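Long-range contacts in protein argonaute (Methanocaldococcus jannaschii, PDB 5G5S), which cuts single-stranded DNA targets under the direction of short single-stranded DNA guides and may defend the archaeon against invading genetic elements: residues H159-T164 against L257-D262; S138-E143 against L155-T160; I530-P535 against L706-F711; Y501-D506 against G519-Y524. All coordinates share one frame; numbering follows the deposited sequence.

Contact 1 of 4, residues H159-T164 against L257-D262; sequences HTASIT and LVFYMD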
# COMPACT_ATOMS: atom_id res chain seq x y z
N HIS A 159 8.11 -10.82 12.27
CA HIS A 159 8.84 -11.92 11.65
C HIS A 159 9.20 -11.53 10.24
O HIS A 159 8.32 -11.17 9.45
CB HIS A 159 8.04 -13.23 11.69
CG HIS A 159 7.73 -13.68 13.08
ND1 HIS A 159 8.63 -14.42 13.82
CD2 HIS A 159 6.63 -13.45 13.83
CE1 HIS A 159 8.04 -14.65 14.98
NE2 HIS A 159 6.84 -14.08 15.04
N THR A 160 10.50 -11.52 9.95
CA THR A 160 11.07 -11.20 8.65
C THR A 160 11.64 -12.47 8.03
O THR A 160 12.49 -13.11 8.63
CB THR A 160 12.01 -9.98 8.70
OG1 THR A 160 12.57 -9.76 7.41
CG2 THR A 160 13.13 -10.12 9.74
N ALA A 161 11.09 -12.86 6.88
CA ALA A 161 11.53 -14.05 6.17
C ALA A 161 12.31 -13.68 4.91
O ALA A 161 11.99 -12.69 4.24
CB ALA A 161 10.35 -14.93 5.81
N SER A 162 13.35 -14.46 4.62
CA SER A 162 14.18 -14.26 3.44
C SER A 162 14.31 -15.53 2.60
O SER A 162 14.53 -16.63 3.14
CB SER A 162 15.54 -13.68 3.81
OG SER A 162 16.14 -14.37 4.89
N ILE A 163 14.13 -15.39 1.28
CA ILE A 163 14.26 -16.49 0.34
C ILE A 163 15.76 -16.71 0.17
O ILE A 163 16.48 -15.80 -0.25
CB ILE A 163 13.54 -16.22 -1.00
CG1 ILE A 163 12.09 -15.67 -0.79
CG2 ILE A 163 13.60 -17.45 -1.92
CD1 ILE A 163 10.88 -16.64 -0.97
N THR A 164 16.24 -17.89 0.59
CA THR A 164 17.66 -18.26 0.56
C THR A 164 18.19 -18.46 -0.88
O THR A 164 19.34 -18.11 -1.16
CB THR A 164 17.95 -19.40 1.54
OG1 THR A 164 17.08 -20.50 1.26
CG2 THR A 164 17.79 -18.96 3.00
N LEU A 257 15.09 -11.95 -1.90
CA LEU A 257 13.79 -11.42 -1.51
C LEU A 257 13.62 -11.46 -0.00
O LEU A 257 14.02 -12.42 0.64
CB LEU A 257 12.65 -12.20 -2.17
CG LEU A 257 12.41 -11.91 -3.63
CD1 LEU A 257 11.73 -13.07 -4.27
CD2 LEU A 257 11.59 -10.63 -3.83
N VAL A 258 13.08 -10.37 0.56
CA VAL A 258 12.83 -10.23 2.00
C VAL A 258 11.41 -9.71 2.19
O VAL A 258 10.99 -8.78 1.50
CB VAL A 258 13.91 -9.39 2.74
CG1 VAL A 258 13.49 -9.08 4.18
CG2 VAL A 258 15.25 -10.10 2.76
N PHE A 259 10.65 -10.33 3.08
CA PHE A 259 9.28 -9.93 3.34
C PHE A 259 8.89 -10.20 4.79
O PHE A 259 9.57 -10.96 5.48
CB PHE A 259 8.30 -10.65 2.38
CG PHE A 259 8.40 -12.16 2.40
CD1 PHE A 259 7.63 -12.91 3.29
CD2 PHE A 259 9.27 -12.83 1.55
CE1 PHE A 259 7.74 -14.30 3.33
CE2 PHE A 259 9.39 -14.22 1.61
CZ PHE A 259 8.62 -14.94 2.49
N TYR A 260 7.75 -9.62 5.21
CA TYR A 260 7.19 -9.83 6.54
C TYR A 260 6.11 -10.89 6.42
O TYR A 260 5.36 -10.89 5.44
CB TYR A 260 6.64 -8.53 7.13
CG TYR A 260 7.69 -7.43 7.19
CD1 TYR A 260 8.68 -7.45 8.16
CD2 TYR A 260 7.71 -6.41 6.25
CE1 TYR A 260 9.68 -6.48 8.19
CE2 TYR A 260 8.69 -5.42 6.28
CZ TYR A 260 9.68 -5.46 7.25
OH TYR A 260 10.65 -4.49 7.28
N MET A 261 6.06 -11.80 7.41
CA MET A 261 5.07 -12.89 7.50
C MET A 261 3.65 -12.35 7.62
O MET A 261 2.72 -12.99 7.15
CB MET A 261 5.39 -13.84 8.67
CG MET A 261 6.71 -14.59 8.54
SD MET A 261 6.93 -15.60 7.05
CE MET A 261 5.80 -16.94 7.39
N ASP A 262 3.49 -11.15 8.24
CA ASP A 262 2.22 -10.44 8.44
C ASP A 262 1.82 -9.58 7.22
O ASP A 262 0.71 -9.04 7.19
CB ASP A 262 2.25 -9.62 9.74
CG ASP A 262 3.45 -8.70 9.91
OD1 ASP A 262 4.60 -9.20 9.79
OD2 ASP A 262 3.25 -7.52 10.27

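Contact 2 of 4, residues S138-E143 against L155-T160; sequences SYCEYE and LNFRHT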
# COMPACT_ATOMS: atom_id res chain seq x y z
N SER A 138 13.31 -13.01 13.83
CA SER A 138 12.36 -12.29 14.67
C SER A 138 12.97 -11.04 15.25
O SER A 138 14.16 -11.03 15.58
CB SER A 138 11.85 -13.17 15.79
OG SER A 138 10.99 -14.18 15.29
N TYR A 139 12.15 -9.98 15.39
CA TYR A 139 12.57 -8.71 15.96
C TYR A 139 11.42 -7.93 16.59
O TYR A 139 10.26 -8.13 16.25
CB TYR A 139 13.33 -7.85 14.94
CG TYR A 139 12.47 -7.19 13.88
CD1 TYR A 139 11.94 -5.92 14.08
CD2 TYR A 139 12.26 -7.81 12.65
CE1 TYR A 139 11.17 -5.30 13.09
CE2 TYR A 139 11.51 -7.19 11.65
CZ TYR A 139 10.97 -5.93 11.88
OH TYR A 139 10.21 -5.30 10.93
N CYS A 140 11.78 -7.03 17.51
CA CYS A 140 10.86 -6.12 18.17
C CYS A 140 11.04 -4.75 17.57
O CYS A 140 12.15 -4.34 17.25
CB CYS A 140 11.11 -6.08 19.67
SG CYS A 140 10.59 -7.58 20.55
N GLU A 141 9.93 -4.03 17.42
CA GLU A 141 9.94 -2.63 17.02
C GLU A 141 9.20 -1.87 18.10
O GLU A 141 8.22 -2.37 18.67
CB GLU A 141 9.43 -2.34 15.61
CG GLU A 141 8.45 -3.33 15.01
CD GLU A 141 7.80 -2.83 13.73
OE1 GLU A 141 8.54 -2.43 12.80
OE2 GLU A 141 6.55 -2.84 13.66
N TYR A 142 9.72 -0.70 18.46
CA TYR A 142 9.16 0.10 19.53
C TYR A 142 9.07 1.58 19.20
O TYR A 142 9.84 2.10 18.40
CB TYR A 142 9.91 -0.15 20.85
CG TYR A 142 11.30 0.44 20.85
CD1 TYR A 142 12.35 -0.17 20.16
CD2 TYR A 142 11.57 1.64 21.50
CE1 TYR A 142 13.60 0.42 20.07
CE2 TYR A 142 12.83 2.24 21.43
CZ TYR A 142 13.85 1.61 20.73
OH TYR A 142 15.09 2.18 20.69
N GLU A 143 8.12 2.25 19.85
CA GLU A 143 7.84 3.67 19.76
C GLU A 143 7.22 4.10 21.07
O GLU A 143 6.67 3.26 21.79
CB GLU A 143 6.79 3.87 18.66
CG GLU A 143 6.96 5.13 17.84
CD GLU A 143 5.99 5.19 16.67
OE1 GLU A 143 4.77 5.02 16.90
OE2 GLU A 143 6.46 5.36 15.52
N LEU A 155 4.75 -1.70 21.57
CA LEU A 155 5.63 -2.86 21.41
C LEU A 155 5.09 -3.83 20.36
O LEU A 155 3.98 -4.35 20.48
CB LEU A 155 5.83 -3.53 22.78
CG LEU A 155 7.07 -4.40 23.00
CD1 LEU A 155 8.36 -3.62 22.74
CD2 LEU A 155 7.07 -4.95 24.42
N ASN A 156 5.86 -4.02 19.28
CA ASN A 156 5.48 -4.88 18.18
C ASN A 156 6.51 -5.98 17.96
O ASN A 156 7.71 -5.72 18.02
CB ASN A 156 5.29 -4.06 16.90
CG ASN A 156 4.34 -4.68 15.90
OD1 ASN A 156 3.46 -5.47 16.24
ND2 ASN A 156 4.49 -4.29 14.64
N PHE A 157 6.04 -7.20 17.72
CA PHE A 157 6.92 -8.33 17.46
C PHE A 157 6.71 -8.76 16.01
O PHE A 157 5.58 -9.09 15.62
CB PHE A 157 6.66 -9.46 18.48
CG PHE A 157 7.53 -10.68 18.36
CD1 PHE A 157 8.92 -10.58 18.47
CD2 PHE A 157 6.98 -11.94 18.20
CE1 PHE A 157 9.73 -11.71 18.37
CE2 PHE A 157 7.79 -13.08 18.14
CZ PHE A 157 9.16 -12.96 18.21
N ARG A 158 7.77 -8.68 15.21
CA ARG A 158 7.67 -8.99 13.78
C ARG A 158 8.56 -10.12 13.32
O ARG A 158 9.63 -10.36 13.88
CB ARG A 158 7.91 -7.73 12.94
CG ARG A 158 6.91 -7.60 11.82
CD ARG A 158 6.13 -6.31 11.93
NE ARG A 158 6.74 -5.24 11.16
CZ ARG A 158 6.45 -4.97 9.89
NH1 ARG A 158 5.56 -5.70 9.23
NH2 ARG A 158 7.05 -3.96 9.26
N HIS A 159 8.11 -10.82 12.27
CA HIS A 159 8.84 -11.92 11.65
C HIS A 159 9.20 -11.53 10.24
O HIS A 159 8.32 -11.17 9.45
CB HIS A 159 8.04 -13.23 11.69
CG HIS A 159 7.73 -13.68 13.08
ND1 HIS A 159 8.63 -14.42 13.82
CD2 HIS A 159 6.63 -13.45 13.83
CE1 HIS A 159 8.04 -14.65 14.98
NE2 HIS A 159 6.84 -14.08 15.04
N THR A 160 10.50 -11.52 9.95
CA THR A 160 11.07 -11.20 8.65
C THR A 160 11.64 -12.47 8.03
O THR A 160 12.49 -13.11 8.63
CB THR A 160 12.01 -9.98 8.70
OG1 THR A 160 12.57 -9.76 7.41
CG2 THR A 160 13.13 -10.12 9.74

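Contact 3 of 4, residues I530-P535 against L706-F711; sequences IRRIQP and LLKHGF. With TRS (2-amino-2-hydroxymethyl-propane-1,3-diol), chain C.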
# COMPACT_ATOMS: atom_id res chain seq x y z
N ILE A 530 -14.31 7.39 -9.46
CA ILE A 530 -13.01 7.75 -10.05
C ILE A 530 -13.23 8.68 -11.22
O ILE A 530 -13.92 8.33 -12.17
CB ILE A 530 -12.16 6.50 -10.46
CG1 ILE A 530 -12.00 5.51 -9.29
CG2 ILE A 530 -10.78 6.92 -11.01
CD1 ILE A 530 -11.83 4.06 -9.69
N ARG A 531 -12.65 9.88 -11.15
CA ARG A 531 -12.75 10.87 -12.21
C ARG A 531 -11.50 10.86 -13.07
O ARG A 531 -11.59 11.09 -14.27
CB ARG A 531 -13.03 12.28 -11.65
CG ARG A 531 -14.36 12.38 -10.87
CD ARG A 531 -15.60 11.98 -11.66
NE ARG A 531 -15.92 12.92 -12.73
CZ ARG A 531 -16.78 13.94 -12.63
NH1 ARG A 531 -17.43 14.16 -11.49
NH2 ARG A 531 -16.99 14.74 -13.66
N ARG A 532 -10.32 10.59 -12.45
CA ARG A 532 -9.02 10.53 -13.12
C ARG A 532 -8.04 9.61 -12.38
O ARG A 532 -8.02 9.54 -11.15
CB ARG A 532 -8.35 11.93 -13.21
CG ARG A 532 -9.15 13.07 -13.86
CD ARG A 532 -9.19 12.98 -15.38
NE ARG A 532 -7.94 13.46 -15.96
CZ ARG A 532 -7.77 14.69 -16.44
NH1 ARG A 532 -8.77 15.56 -16.44
NH2 ARG A 532 -6.60 15.04 -16.95
N ILE A 533 -7.23 8.90 -13.16
CA ILE A 533 -6.09 8.13 -12.69
C ILE A 533 -4.96 8.92 -13.39
O ILE A 533 -4.73 8.77 -14.59
CB ILE A 533 -6.13 6.63 -13.05
CG1 ILE A 533 -7.44 5.97 -12.54
CG2 ILE A 533 -4.87 5.93 -12.51
CD1 ILE A 533 -7.77 4.61 -13.17
N GLN A 534 -4.41 9.89 -12.66
CA GLN A 534 -3.43 10.83 -13.16
C GLN A 534 -1.97 10.51 -12.88
O GLN A 534 -1.50 10.82 -11.78
CB GLN A 534 -3.79 12.26 -12.66
CG GLN A 534 -3.30 13.39 -13.57
CD GLN A 534 -3.76 13.21 -15.00
OE1 GLN A 534 -4.97 13.22 -15.30
NE2 GLN A 534 -2.81 12.95 -15.89
N PRO A 535 -1.19 10.02 -13.88
CA PRO A 535 0.27 9.86 -13.66
C PRO A 535 0.90 11.24 -13.46
O PRO A 535 0.44 12.21 -14.05
CB PRO A 535 0.77 9.23 -14.97
CG PRO A 535 -0.45 8.76 -15.70
CD PRO A 535 -1.56 9.67 -15.27
N LEU A 706 -7.90 5.83 -21.36
CA LEU A 706 -8.46 4.91 -20.37
C LEU A 706 -8.31 5.41 -18.95
O LEU A 706 -9.25 5.24 -18.18
CB LEU A 706 -7.89 3.48 -20.50
CG LEU A 706 -8.08 2.71 -21.81
CD1 LEU A 706 -7.78 1.26 -21.60
CD2 LEU A 706 -9.48 2.87 -22.40
N LEU A 707 -7.16 6.00 -18.60
CA LEU A 707 -6.91 6.53 -17.24
C LEU A 707 -7.76 7.77 -16.96
O LEU A 707 -8.20 7.96 -15.83
CB LEU A 707 -5.41 6.83 -17.01
CG LEU A 707 -4.45 5.64 -17.10
CD1 LEU A 707 -3.02 6.10 -17.15
CD2 LEU A 707 -4.66 4.66 -15.96
N LYS A 708 -8.02 8.59 -18.00
CA LYS A 708 -8.87 9.78 -17.97
C LYS A 708 -10.31 9.36 -17.66
O LYS A 708 -11.04 10.08 -16.96
CB LYS A 708 -8.81 10.49 -19.33
CG LYS A 708 -9.44 11.88 -19.33
CD LYS A 708 -9.26 12.60 -20.64
CE LYS A 708 -9.71 14.04 -20.53
NZ LYS A 708 -9.62 14.76 -21.84
N HIS A 709 -10.72 8.18 -18.19
CA HIS A 709 -12.04 7.60 -18.00
C HIS A 709 -12.12 6.69 -16.77
O HIS A 709 -13.17 6.11 -16.51
CB HIS A 709 -12.51 6.91 -19.28
CG HIS A 709 -13.05 7.87 -20.28
ND1 HIS A 709 -12.21 8.53 -21.17
CD2 HIS A 709 -14.32 8.28 -20.48
CE1 HIS A 709 -13.00 9.30 -21.90
NE2 HIS A 709 -14.28 9.18 -21.53
N GLY A 710 -11.03 6.58 -16.03
CA GLY A 710 -10.95 5.80 -14.80
C GLY A 710 -10.96 4.29 -14.92
O GLY A 710 -11.38 3.62 -13.97
N PHE A 711 -10.48 3.73 -16.05
CA PHE A 711 -10.39 2.27 -16.24
C PHE A 711 -9.27 1.73 -15.32
O PHE A 711 -8.13 2.18 -15.44
CB PHE A 711 -10.04 1.91 -17.70
CG PHE A 711 -11.12 2.00 -18.75
CD1 PHE A 711 -11.76 3.21 -19.01
CD2 PHE A 711 -11.45 0.90 -19.53
CE1 PHE A 711 -12.74 3.30 -20.00
CE2 PHE A 711 -12.43 1.00 -20.52
CZ PHE A 711 -13.07 2.20 -20.75
C TRS C . -13.79 12.89 -17.30
C1 TRS C . -12.76 13.43 -18.29
C2 TRS C . -14.30 14.02 -16.39
C3 TRS C . -14.95 12.20 -18.03
N TRS C . -13.12 11.86 -16.43
O1 TRS C . -11.60 13.93 -17.63
O2 TRS C . -15.10 13.52 -15.32
O3 TRS C . -15.75 13.13 -18.76

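Contact 4 of 4, residues Y501-D506 against G519-Y524; sequences YIMGLD and GCTVVY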
# COMPACT_ATOMS: atom_id res chain seq x y z
N TYR A 501 -13.06 16.99 -4.34
CA TYR A 501 -12.14 15.92 -4.69
C TYR A 501 -11.49 15.32 -3.47
O TYR A 501 -11.16 16.02 -2.52
CB TYR A 501 -11.01 16.42 -5.62
CG TYR A 501 -11.48 17.02 -6.92
CD1 TYR A 501 -12.33 16.32 -7.77
CD2 TYR A 501 -11.03 18.28 -7.32
CE1 TYR A 501 -12.76 16.87 -8.98
CE2 TYR A 501 -11.44 18.83 -8.54
CZ TYR A 501 -12.32 18.13 -9.35
OH TYR A 501 -12.73 18.67 -10.55
N ILE A 502 -11.30 14.01 -3.53
CA ILE A 502 -10.55 13.21 -2.58
C ILE A 502 -9.49 12.60 -3.48
O ILE A 502 -9.82 11.95 -4.48
CB ILE A 502 -11.38 12.18 -1.80
CG1 ILE A 502 -12.33 12.92 -0.81
CG2 ILE A 502 -10.43 11.19 -1.06
CD1 ILE A 502 -13.53 12.10 -0.32
N MET A 503 -8.22 12.95 -3.21
CA MET A 503 -7.12 12.55 -4.06
C MET A 503 -6.12 11.67 -3.34
O MET A 503 -5.53 12.07 -2.34
CB MET A 503 -6.47 13.80 -4.69
CG MET A 503 -7.35 14.53 -5.67
SD MET A 503 -6.47 15.93 -6.42
CE MET A 503 -7.72 16.59 -7.52
N GLY A 504 -5.98 10.45 -3.83
CA GLY A 504 -5.03 9.47 -3.33
C GLY A 504 -3.71 9.68 -4.03
O GLY A 504 -3.67 9.76 -5.25
N LEU A 505 -2.65 9.83 -3.27
CA LEU A 505 -1.36 10.13 -3.84
C LEU A 505 -0.30 9.17 -3.38
O LEU A 505 -0.25 8.84 -2.20
CB LEU A 505 -0.98 11.61 -3.50
CG LEU A 505 0.38 12.15 -3.94
CD1 LEU A 505 0.53 12.15 -5.45
CD2 LEU A 505 0.60 13.54 -3.40
N ASP A 506 0.52 8.70 -4.32
CA ASP A 506 1.68 7.84 -4.11
C ASP A 506 2.80 8.41 -4.98
O ASP A 506 2.57 8.73 -6.15
CB ASP A 506 1.38 6.38 -4.46
CG ASP A 506 2.49 5.42 -4.03
OD1 ASP A 506 3.56 5.41 -4.68
OD2 ASP A 506 2.27 4.67 -3.05
N GLY A 519 5.01 9.50 -9.86
CA GLY A 519 3.84 9.21 -9.06
C GLY A 519 2.52 9.14 -9.78
O GLY A 519 2.46 9.10 -11.02
N CYS A 520 1.45 9.11 -8.99
CA CYS A 520 0.09 9.00 -9.47
C CYS A 520 -0.84 9.61 -8.47
O CYS A 520 -0.62 9.48 -7.27
CB CYS A 520 -0.27 7.53 -9.73
SG CYS A 520 -1.97 7.25 -10.29
N THR A 521 -1.89 10.24 -8.97
CA THR A 521 -3.00 10.78 -8.19
C THR A 521 -4.26 10.08 -8.72
O THR A 521 -4.50 10.05 -9.93
CB THR A 521 -3.08 12.32 -8.28
OG1 THR A 521 -1.89 12.88 -7.75
CG2 THR A 521 -4.26 12.89 -7.50
N VAL A 522 -5.03 9.48 -7.81
CA VAL A 522 -6.31 8.90 -8.17
C VAL A 522 -7.36 9.86 -7.62
O VAL A 522 -7.42 10.10 -6.42
CB VAL A 522 -6.50 7.40 -7.80
CG1 VAL A 522 -7.89 6.91 -8.18
CG2 VAL A 522 -5.46 6.55 -8.52
N VAL A 523 -8.06 10.54 -8.54
CA VAL A 523 -9.05 11.56 -8.22
C VAL A 523 -10.46 10.99 -8.08
O VAL A 523 -11.00 10.41 -9.02
CB VAL A 523 -8.99 12.73 -9.24
CG1 VAL A 523 -9.94 13.86 -8.85
CG2 VAL A 523 -7.56 13.26 -9.42
N TYR A 524 -11.05 11.17 -6.90
CA TYR A 524 -12.41 10.77 -6.58
C TYR A 524 -13.27 12.00 -6.41
O TYR A 524 -12.80 12.99 -5.86
CB TYR A 524 -12.45 9.93 -5.29
CG TYR A 524 -12.16 8.46 -5.52
CD1 TYR A 524 -10.94 8.04 -6.04
CD2 TYR A 524 -13.10 7.49 -5.20
CE1 TYR A 524 -10.67 6.69 -6.26
CE2 TYR A 524 -12.84 6.14 -5.40
CZ TYR A 524 -11.62 5.74 -5.93
OH TYR A 524 -11.36 4.42 -6.14

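Contact 1 of 4, residues H159-T164 against L257-D262
A161 and F259 meet both through their backbones and through their side chains, a good example of how one position of strand register can also place an aromatic ring. A161 N donates to F259 O at 2.8 Å, almost in line with the carbonyl bond, and F259 N donates back to A161 O. The methyl of A161 leans over the ring as an off-centre CH-pi contact, CB lying 30° from the ring normal and 3.7 Å from F259 CE1. With F259 CG lodged between its own backbone N and carbonyl carbon (chi1 56°), the phenyl group is carried back toward the neighbouring strand. The I163 side chain crosses that of F259 at about a right angle and meets the ring at its edge, CD1 3.8 Å from F259 CE2, while its CG1 runs alongside L257 CB. M261, bent at chi2 and chi3, lays SD 3.7 Å from A161 CB. The opposite face of the sheet carries T160, S162, V258 and Y260; there V258 is straddled, CG1 standing 3.4 Å from T160 OG1 and CG2 3.7 Å from S162 CB.

A second shell surrounds the first. F259 and I163 both rest on I134, and S162 OG is hydrogen-bonded to E137 and to the carbonyl of K135. The H159 ring meets W276 edge-to-face. The strands 150-163 and 255-260 pair antiparallel, tying the last strand of the PAZ family region, a member of the SH3 clan, to a strand whose H159 contacts the DNA guide.

Contact 2 of 4, residues S138-E143 against L155-T160
Y139 and R158 pair across the hairpin with ring and side chain running the same way, and R158 CB sits over one face of the tyrosine, 3.7 Å from Y139 CZ. At the rim of that ring T160 CG2 comes within 3.8 Å of Y139 CD2. Next along this tight face, E141 and N156 lie side by side. N156 ND2 donates to E141 OE2 at 2.7 Å; OE2 lies close to the amide plane and is met on its anti side, somewhat out of the carboxylate plane. The grip slackens outward: E141 OE2 and R158 NE form a salt bridge of 3.5 Å, and the R158 chain bends at chi2 and chi3, its guanidinium having a stronger partner in D262.

On the other face the packing is looser from C140 to Y142. C140 SG approaches F157 obliquely, 4.0 Å from CD1, and Y142 CB is 4.2 Å from L155 CD1. S138 comes closer, CB 3.6 Å from F157 CZ and OG 2.8 Å from H159 ND1. Helices 114-122 and 280-293 supply much of the packing here, receiving F157 and L155. Through regular antiparallel backbone pairs the strands form a long beta hairpin, 134-147 with 150-163, within a larger antiparallel sheet.

Contact 3 of 4, residues I530-P535 against L706-F711
I533 and L707 cross at about a right angle where the end of helix 704-708 lies against strand 530-537, beside a classic beta bulge in which R531 and R532 both face V523. The helix closes with a Schellman motif: G710, at positive phi, follows the last turn, and F711 N bonds back to L706 O. I533 CG2 touches L707 CD2 at 3.7 Å, and L707 CB lies 3.2 Å from I533 O. I533 N donates to L707 O at 3.0 Å, from 40° above the carbonyl plane instead of along a lone pair. With CG1 beside its backbone N (chi1 -55°), I533 sends CD1 against the turn at G710 and F711, where it comes 3.3 Å from F711 O. P535 meets L707 obliquely through CG and CD1, and F692 packs on I533, P535 and L707 alike.

On the outer side the side chains of R532 and K708 lie side by side, pointing the same way, in contrast to the crossed pair. The lysine CG is over one face of the guanidinium, 4.0 Å from R532 NE. R532 NH2 also bonds to the carbonyl of A558, which helps fix this orientation, while the bonds of R532 NE and NH2 to Q534 OE1 are weak.

The carbonyls of R531 and K708 stand close together as two acceptors. A bound Tris molecule, probably from the crystallisation liquor, donates from its amine N to K708 O at 2.8 Å, and that N lies equally near R531 O. R531, also salt-bridged to D525, meets the ligand at the edge of its guanidinium, NE and NH2 each donating to the hydroxyl O2 of Tris at 2.8 Å.

Contact 4 of 4, residues Y501-D506 against G519-Y524
Y501, M503 and V523 interlock on one face of a beta hairpin that belongs to the RNase H-like PIWI domain and whose first strand ends in D506. V523 is the bump: its CG1 fits between the tyrosine, 3.6 Å from Y501 CD1, and the tip of the methionine, 3.8 Å from M503 CE. M503 stands up from the sheet as a straight rod, its CG beside the backbone N (chi1 -68°) and everything beyond extended. It passes between the facing methyls of T521 and V523, M503 CB 3.7 Å from T521 CG2, and runs alongside V523. L505 fills the next dip, pushing one methyl between backbone and hydroxyl: CD1 is 3.4 Å from both T521 OG1 and C520 O. V550 of helix 547-556 closes over L505 and T521.

The face bearing I502, G504, V522 and Y524 is shaped otherwise. I502 and Y524 meet loosely through their CB atoms, G504 adds no bulk opposite V522, and the tyrosine ring turns off toward helix 684-697, where Y688 and P685 receive it. Y524 CB, by contrast, stays near the strand, 3.4 Å from I502 O.

Six backbone hydrogen bonds run the length of the ladder. At its far end D506, probably a catalytic residue and a manganese ligand, holds its side chain near D690. The bare CA of G519 nestles against the same residue's carbonyl, 3.2 Å from D506 O, which also accepts a bond from C520 N at 3.1 Å.

The four contacts form two touching pairs. Contacts 1 and 2 share strand 150-163, with centres 13 Å apart, and are joined by the salt bridge of D262 OD2 to R158 NH1 at 3.1 Å; both include H159, which contacts the guide. Contacts 3 and 4, 10 Å apart between centres, are neighbours in one sheet, linked by a probable hydrogen bond of 2.7 Å from Q534 N to T521 O. Contact 4 carries D506, whose side chain lies about 3 Å from that of D690 and about 6 Å from that of D572; all three probably belong to the catalytic cluster. Contacts 1 and 4 have centres 30 Å apart.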